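PDB 1EER: erythropoietin, which binds the erythropoietin receptor and brings about its dimerisation, activating JAK2 and so regulating erythrocyte proliferation and differentiation. Local coordinates for residues A[10-13]-A[14-18]; A[93-96]-A[97-101]; A[147-150]-A[151-155]. The protein carries 5 engineered substitutions. One frame throughout, in Å; residues are numbered along the deposited sequence.

In the fold
All three contacts are local, each lying within one helix of the four-helix bundle: contact 1 on helix 9-25, contact 2 on helix 91-111 and contact 3 on helix 138-161. Contact 3 is the most buried, contact 2 is buried with charged residues at its edge, and contact 1 is only partly so, with ion pairs along its outer side. Contact 1 touches both others, through Tyr15 on Gly101 and through Leu12 and Leu16 on Leu153 and Leu149, whereas contacts 2 and 3 stay about 7 Å apart at their nearest atoms. Contact 2 keeps regular helical bonds; contact 3 widens into a pi-type turn with a water bridging two backbone groups.

Contact 1 (A[10-13]-A[14-18]); sequences RVLE and RYLLE
The Tyr15 ring stands against the end of the preceding turn. Leu12 O lies at its edge, close to the ring plane, 3.7 Å from Tyr15 CD2, and Val11 O approaches the same CD2 obliquely at 3.5 Å. With CG opposite the carbonyl carbon (chi1 -55°), the ring leans back beside its own amide, which brings it to these two oxygens. Ser104 and Leu105 of helix 91-111 also pack against the Tyr15 side chain, as does an aromatic side chain on the chain of another protein. The two guanidinium groups serve differently. Glu13 OE2 sits 3.0 Å from Arg10 NH2 but well out of the guanidinium plane, so charge attraction rather than a directed N-H joins them. Arg14 NE gives a weak bond of 3.3 Å to Glu18 OE2 within a salt bridge, while Arg14 NH2 donates to the backbone of a neighbouring protein chain.

On the bundle side the leucines meet by their methyls: Leu12 CD1 and Leu16 CD1 are 3.5 Å apart, tighter than usual carbon contact, as the two side chains cross at a slant. On the outer side, Glu13 CG touches Leu17 CD1 at 3.8 Å, an aliphatic contact made by the stem of an acidic residue. Leu17 N donates to Glu13 O at 3.0 Å. Leu12 O receives two weak bonds, from the amides of Tyr15 and Leu16. Leu12 packs on helices 91-111 and 138-161 and Leu16 on the latter, against Leu149, while Arg10, Glu13, Arg14 and Leu17 lie toward solvent or the other chains, as in an amphipathic helix of a four-helix-bundle cytokine engaging its receptor.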
# COMPACT_ATOMS: atom_id res chain seq x y z
N ARG A 10 2.23 -5.88 4.32
CA ARG A 10 2.11 -5.96 2.86
C ARG A 10 0.73 -6.42 2.42
O ARG A 10 0.23 -6.01 1.37
CB ARG A 10 3.16 -6.91 2.28
CG ARG A 10 4.61 -6.57 2.59
CD ARG A 10 4.78 -5.23 3.27
NE ARG A 10 5.42 -4.24 2.41
CZ ARG A 10 5.41 -2.93 2.64
NH1 ARG A 10 4.79 -2.45 3.71
NH2 ARG A 10 6.02 -2.10 1.80
N VAL A 11 0.13 -7.30 3.21
CA VAL A 11 -1.19 -7.82 2.89
C VAL A 11 -2.22 -6.71 3.00
O VAL A 11 -3.01 -6.49 2.08
CB VAL A 11 -1.58 -8.99 3.83
CG1 VAL A 11 -3.00 -9.49 3.50
CG2 VAL A 11 -0.57 -10.12 3.69
N LEU A 12 -2.20 -5.99 4.11
CA LEU A 12 -3.15 -4.90 4.30
C LEU A 12 -2.84 -3.74 3.36
O LEU A 12 -3.75 -3.09 2.83
CB LEU A 12 -3.12 -4.42 5.75
CG LEU A 12 -3.85 -3.11 6.04
CD1 LEU A 12 -5.26 -3.14 5.44
CD2 LEU A 12 -3.91 -2.92 7.54
N GLU A 13 -1.55 -3.49 3.15
CA GLU A 13 -1.11 -2.40 2.29
C GLU A 13 -1.64 -2.46 0.87
O GLU A 13 -1.83 -1.42 0.24
CB GLU A 13 0.42 -2.36 2.25
CG GLU A 13 0.96 -1.25 1.36
CD GLU A 13 2.33 -0.76 1.80
OE1 GLU A 13 2.44 -0.16 2.89
OE2 GLU A 13 3.30 -0.98 1.04
N ARG A 14 -1.86 -3.67 0.35
CA ARG A 14 -2.37 -3.82 -1.01
C ARG A 14 -3.64 -3.00 -1.18
O ARG A 14 -3.81 -2.29 -2.17
CB ARG A 14 -2.67 -5.29 -1.31
CG ARG A 14 -3.09 -5.52 -2.76
CD ARG A 14 -3.92 -6.78 -2.91
NE ARG A 14 -4.77 -6.71 -4.09
CZ ARG A 14 -5.69 -7.61 -4.41
NH1 ARG A 14 -5.87 -8.67 -3.64
NH2 ARG A 14 -6.44 -7.45 -5.50
N TYR A 15 -4.52 -3.09 -0.20
CA TYR A 15 -5.78 -2.37 -0.25
C TYR A 15 -5.62 -0.87 -0.05
O TYR A 15 -6.28 -0.07 -0.72
CB TYR A 15 -6.74 -2.97 0.78
CG TYR A 15 -6.92 -4.47 0.57
CD1 TYR A 15 -7.67 -4.96 -0.50
CD2 TYR A 15 -6.30 -5.39 1.42
CE1 TYR A 15 -7.80 -6.33 -0.72
CE2 TYR A 15 -6.43 -6.76 1.21
CZ TYR A 15 -7.18 -7.22 0.14
OH TYR A 15 -7.31 -8.57 -0.07
N LEU A 16 -4.73 -0.48 0.85
CA LEU A 16 -4.50 0.94 1.11
C LEU A 16 -4.01 1.63 -0.16
O LEU A 16 -4.42 2.76 -0.45
CB LEU A 16 -3.48 1.12 2.24
CG LEU A 16 -4.05 1.11 3.66
CD1 LEU A 16 -5.04 -0.05 3.86
CD2 LEU A 16 -2.89 1.01 4.64
N LEU A 17 -3.14 0.97 -0.92
CA LEU A 17 -2.63 1.56 -2.15
C LEU A 17 -3.71 1.59 -3.22
O LEU A 17 -3.74 2.49 -4.06
CB LEU A 17 -1.40 0.80 -2.64
CG LEU A 17 -0.20 0.84 -1.69
CD1 LEU A 17 0.89 -0.07 -2.23
CD2 LEU A 17 0.30 2.27 -1.55
N GLU A 18 -4.60 0.61 -3.20
CA GLU A 18 -5.69 0.58 -4.16
C GLU A 18 -6.57 1.79 -3.89
O GLU A 18 -6.94 2.52 -4.82
CB GLU A 18 -6.52 -0.69 -3.97
CG GLU A 18 -6.55 -1.62 -5.16
CD GLU A 18 -6.88 -3.05 -4.77
OE1 GLU A 18 -7.78 -3.25 -3.93
OE2 GLU A 18 -6.23 -3.97 -5.31

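Contact 2 (A[93-96]-A[97-101]); sequences LHVD and KAVSG
Lys97 lays the start of its aliphatic chain over the Leu93 carbonyl, one turn back on helix 91-111 of the four-helix cytokine bundle. Both CG and CD crowd that oxygen, Lys97 CG standing 3.1 Å from Leu93 O. Placing CG opposite the carbonyl carbon (chi1 -67°) swings the chain toward the helix's N-terminal end and so across the oxygen. The same Leu93 O accepts the Lys97 amide at 2.9 Å, so one residue reaches it with a backbone N-H and with methylenes. A bend at the last torsion then takes Lys97 NZ away from both segments, to an acidic side chain on the chain of another protein with which it forms a salt bridge, consistent with a place in the receptor interface. Asp96 and Ser100 also pack on that chain, and the Ser100 amide donates to Asp96 O.

The side turned to the core carries small and apolar groups. Ala98 CB comes within 3.3 Å of His94 O, and the Ala98 amide donates to the same oxygen at 3.0 Å. Val95 and Ala98 pack against helices 56-82 and 138-161, His94 against helices 9-25 and 138-161, and Val99 against Val74. Val99 N donates to Val95 O at 2.9 Å, and Val99 CG2 lies 3.2 Å from that same Val95 O. Val95 CG1 and Val99 CG2 lie 4.2 Å apart.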
# COMPACT_ATOMS: atom_id res chain seq x y z
N LEU A 93 -13.85 0.03 -12.41
CA LEU A 93 -12.86 -0.85 -11.80
C LEU A 93 -12.51 -0.50 -10.37
O LEU A 93 -12.32 -1.39 -9.55
CB LEU A 93 -11.57 -0.91 -12.64
CG LEU A 93 -11.05 0.37 -13.28
CD1 LEU A 93 -9.54 0.25 -13.44
CD2 LEU A 93 -11.74 0.60 -14.64
N HIS A 94 -12.45 0.80 -10.06
CA HIS A 94 -12.12 1.23 -8.71
C HIS A 94 -13.22 0.79 -7.76
O HIS A 94 -12.94 0.42 -6.62
CB HIS A 94 -11.97 2.76 -8.65
CG HIS A 94 -10.82 3.28 -9.46
ND1 HIS A 94 -9.50 3.06 -9.12
CD2 HIS A 94 -10.80 4.00 -10.61
CE1 HIS A 94 -8.72 3.62 -10.02
NE2 HIS A 94 -9.48 4.20 -10.94
N VAL A 95 -14.46 0.82 -8.22
CA VAL A 95 -15.59 0.40 -7.39
C VAL A 95 -15.58 -1.13 -7.20
O VAL A 95 -15.86 -1.63 -6.11
CB VAL A 95 -16.93 0.79 -8.04
CG1 VAL A 95 -18.08 0.18 -7.27
CG2 VAL A 95 -17.06 2.31 -8.08
N ASP A 96 -15.24 -1.85 -8.26
CA ASP A 96 -15.19 -3.30 -8.21
C ASP A 96 -14.06 -3.75 -7.29
O ASP A 96 -14.19 -4.74 -6.57
CB ASP A 96 -14.99 -3.86 -9.63
CG ASP A 96 -16.28 -3.88 -10.45
OD1 ASP A 96 -17.38 -3.77 -9.86
OD2 ASP A 96 -16.20 -3.99 -11.69
N LYS A 97 -12.96 -3.01 -7.29
CA LYS A 97 -11.85 -3.33 -6.41
C LYS A 97 -12.24 -3.02 -4.95
O LYS A 97 -11.87 -3.74 -4.02
CB LYS A 97 -10.61 -2.53 -6.79
CG LYS A 97 -10.02 -2.88 -8.14
CD LYS A 97 -9.29 -1.70 -8.73
CE LYS A 97 -8.28 -2.15 -9.76
NZ LYS A 97 -7.36 -3.15 -9.18
N ALA A 98 -12.98 -1.93 -4.76
CA ALA A 98 -13.43 -1.50 -3.44
C ALA A 98 -14.39 -2.52 -2.84
O ALA A 98 -14.25 -2.91 -1.67
CB ALA A 98 -14.10 -0.13 -3.53
N VAL A 99 -15.36 -2.95 -3.63
CA VAL A 99 -16.32 -3.94 -3.16
C VAL A 99 -15.54 -5.21 -2.82
O VAL A 99 -15.77 -5.85 -1.79
CB VAL A 99 -17.38 -4.26 -4.26
CG1 VAL A 99 -18.25 -5.43 -3.82
CG2 VAL A 99 -18.24 -3.02 -4.52
N SER A 100 -14.61 -5.56 -3.70
CA SER A 100 -13.78 -6.75 -3.53
C SER A 100 -12.85 -6.61 -2.33
O SER A 100 -12.75 -7.51 -1.50
CB SER A 100 -12.96 -6.98 -4.80
OG SER A 100 -11.96 -7.96 -4.58
N GLY A 101 -12.18 -5.46 -2.26
CA GLY A 101 -11.26 -5.21 -1.16
C GLY A 101 -11.94 -5.14 0.19
O GLY A 101 -11.46 -5.75 1.16

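Contact 3 (A[147-150]-A[151-155]); sequences NFLR and GKLKL
Lys152 CG sits over one face of the Phe148 ring, a CH-pi contact 4.2 Å from the centroid and 16° off the ring normal. Lys152 reaches it because CG lies between its own N and carbonyl carbon (chi1 69°), after which the bent chain crosses the ring obliquely and sends NZ on to a salt bridge with Glu62. Leu153 CD1 meets the same ring at its edge, 4.1 Å from Phe148 CE1, and also touches Leu149 CD2 at 3.8 Å, the two leucines lying side by side. Ala19 of helix 9-25 and Leu67 and Leu70 of helix 56-82 join this packing in the core of the four-helix bundle.

Backbone bonds reveal a pi-type turn in helix 138-161. Leu153 N reaches back five residues to Phe148 O, 3.1 Å away, and Lys154 N makes a weak bond to Leu149 O. Where the turn widens at Gly151, a water bridges successive turns of the helix: it donates to Asn147 O at 2.7 Å and accepts from Lys152 N at 2.8 Å.

Among side-chain polar bonds, Arg150 grips Asn147 OD1 side-on. Its NE and NH2 both donate to that oxygen, each at 3.0 Å, with the oxygen in the guanidinium plane. On the chain of another protein, Arg150 NH1 donates to the backbone, Arg150 NH2 forms a salt bridge with an acidic side chain, and Asn147 ND2 bonds to a polar side chain.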
# COMPACT_ATOMS: atom_id res chain seq x y z
N ASN A 147 -9.07 7.36 3.36
CA ASN A 147 -8.81 7.91 4.69
C ASN A 147 -9.17 6.92 5.79
O ASN A 147 -8.49 6.87 6.82
CB ASN A 147 -9.59 9.22 4.89
CG ASN A 147 -8.82 10.45 4.40
OD1 ASN A 147 -7.62 10.38 4.16
ND2 ASN A 147 -9.51 11.56 4.26
N PHE A 148 -10.23 6.14 5.57
CA PHE A 148 -10.64 5.15 6.57
C PHE A 148 -9.67 3.97 6.71
O PHE A 148 -9.27 3.60 7.82
CB PHE A 148 -12.04 4.61 6.25
CG PHE A 148 -12.65 3.81 7.38
CD1 PHE A 148 -12.34 2.47 7.54
CD2 PHE A 148 -13.52 4.41 8.28
CE1 PHE A 148 -12.89 1.73 8.58
CE2 PHE A 148 -14.07 3.69 9.33
CZ PHE A 148 -13.76 2.34 9.48
N LEU A 149 -9.30 3.38 5.58
CA LEU A 149 -8.40 2.24 5.59
C LEU A 149 -7.00 2.63 6.05
O LEU A 149 -6.36 1.93 6.84
CB LEU A 149 -8.30 1.59 4.20
CG LEU A 149 -9.55 1.24 3.38
CD1 LEU A 149 -9.11 0.54 2.11
CD2 LEU A 149 -10.49 0.37 4.18
N ARG A 150 -6.51 3.76 5.54
CA ARG A 150 -5.17 4.21 5.88
C ARG A 150 -5.15 4.86 7.24
O ARG A 150 -4.08 5.07 7.81
CB ARG A 150 -4.66 5.17 4.80
CG ARG A 150 -4.97 6.63 5.05
CD ARG A 150 -4.62 7.47 3.84
NE ARG A 150 -5.03 8.85 4.02
CZ ARG A 150 -4.23 9.90 3.84
NH1 ARG A 150 -2.97 9.73 3.48
NH2 ARG A 150 -4.70 11.13 4.04
N GLY A 151 -6.33 5.15 7.77
CA GLY A 151 -6.43 5.80 9.06
C GLY A 151 -6.70 4.90 10.26
O GLY A 151 -5.85 4.12 10.66
N LYS A 152 -7.90 5.02 10.83
CA LYS A 152 -8.24 4.23 12.00
C LYS A 152 -8.17 2.73 11.75
O LYS A 152 -7.87 1.96 12.67
CB LYS A 152 -9.62 4.63 12.53
CG LYS A 152 -10.78 4.25 11.64
CD LYS A 152 -12.08 4.67 12.29
CE LYS A 152 -12.35 6.15 12.05
NZ LYS A 152 -13.05 6.79 13.20
N LEU A 153 -8.43 2.29 10.53
CA LEU A 153 -8.34 0.85 10.25
C LEU A 153 -6.88 0.43 10.45
O LEU A 153 -6.59 -0.50 11.22
CB LEU A 153 -8.77 0.54 8.82
CG LEU A 153 -8.97 -0.97 8.59
CD1 LEU A 153 -10.12 -1.18 7.63
CD2 LEU A 153 -7.70 -1.59 8.06
N LYS A 154 -5.97 1.12 9.78
CA LYS A 154 -4.56 0.82 9.91
C LYS A 154 -4.14 0.94 11.36
O LYS A 154 -3.45 0.06 11.89
CB LYS A 154 -3.71 1.76 9.04
CG LYS A 154 -2.22 1.50 9.11
CD LYS A 154 -1.87 0.02 8.97
CE LYS A 154 -0.51 -0.19 8.28
NZ LYS A 154 0.18 -1.45 8.69
N LEU A 155 -4.57 2.02 12.01
CA LEU A 155 -4.23 2.26 13.42
C LEU A 155 -4.70 1.12 14.31
O LEU A 155 -3.94 0.61 15.14
CB LEU A 155 -4.84 3.58 13.91
CG LEU A 155 -4.14 4.86 13.44
CD1 LEU A 155 -4.87 6.07 14.00
CD2 LEU A 155 -2.67 4.87 13.87
O HOH W 1 -9.42 6.81 9.32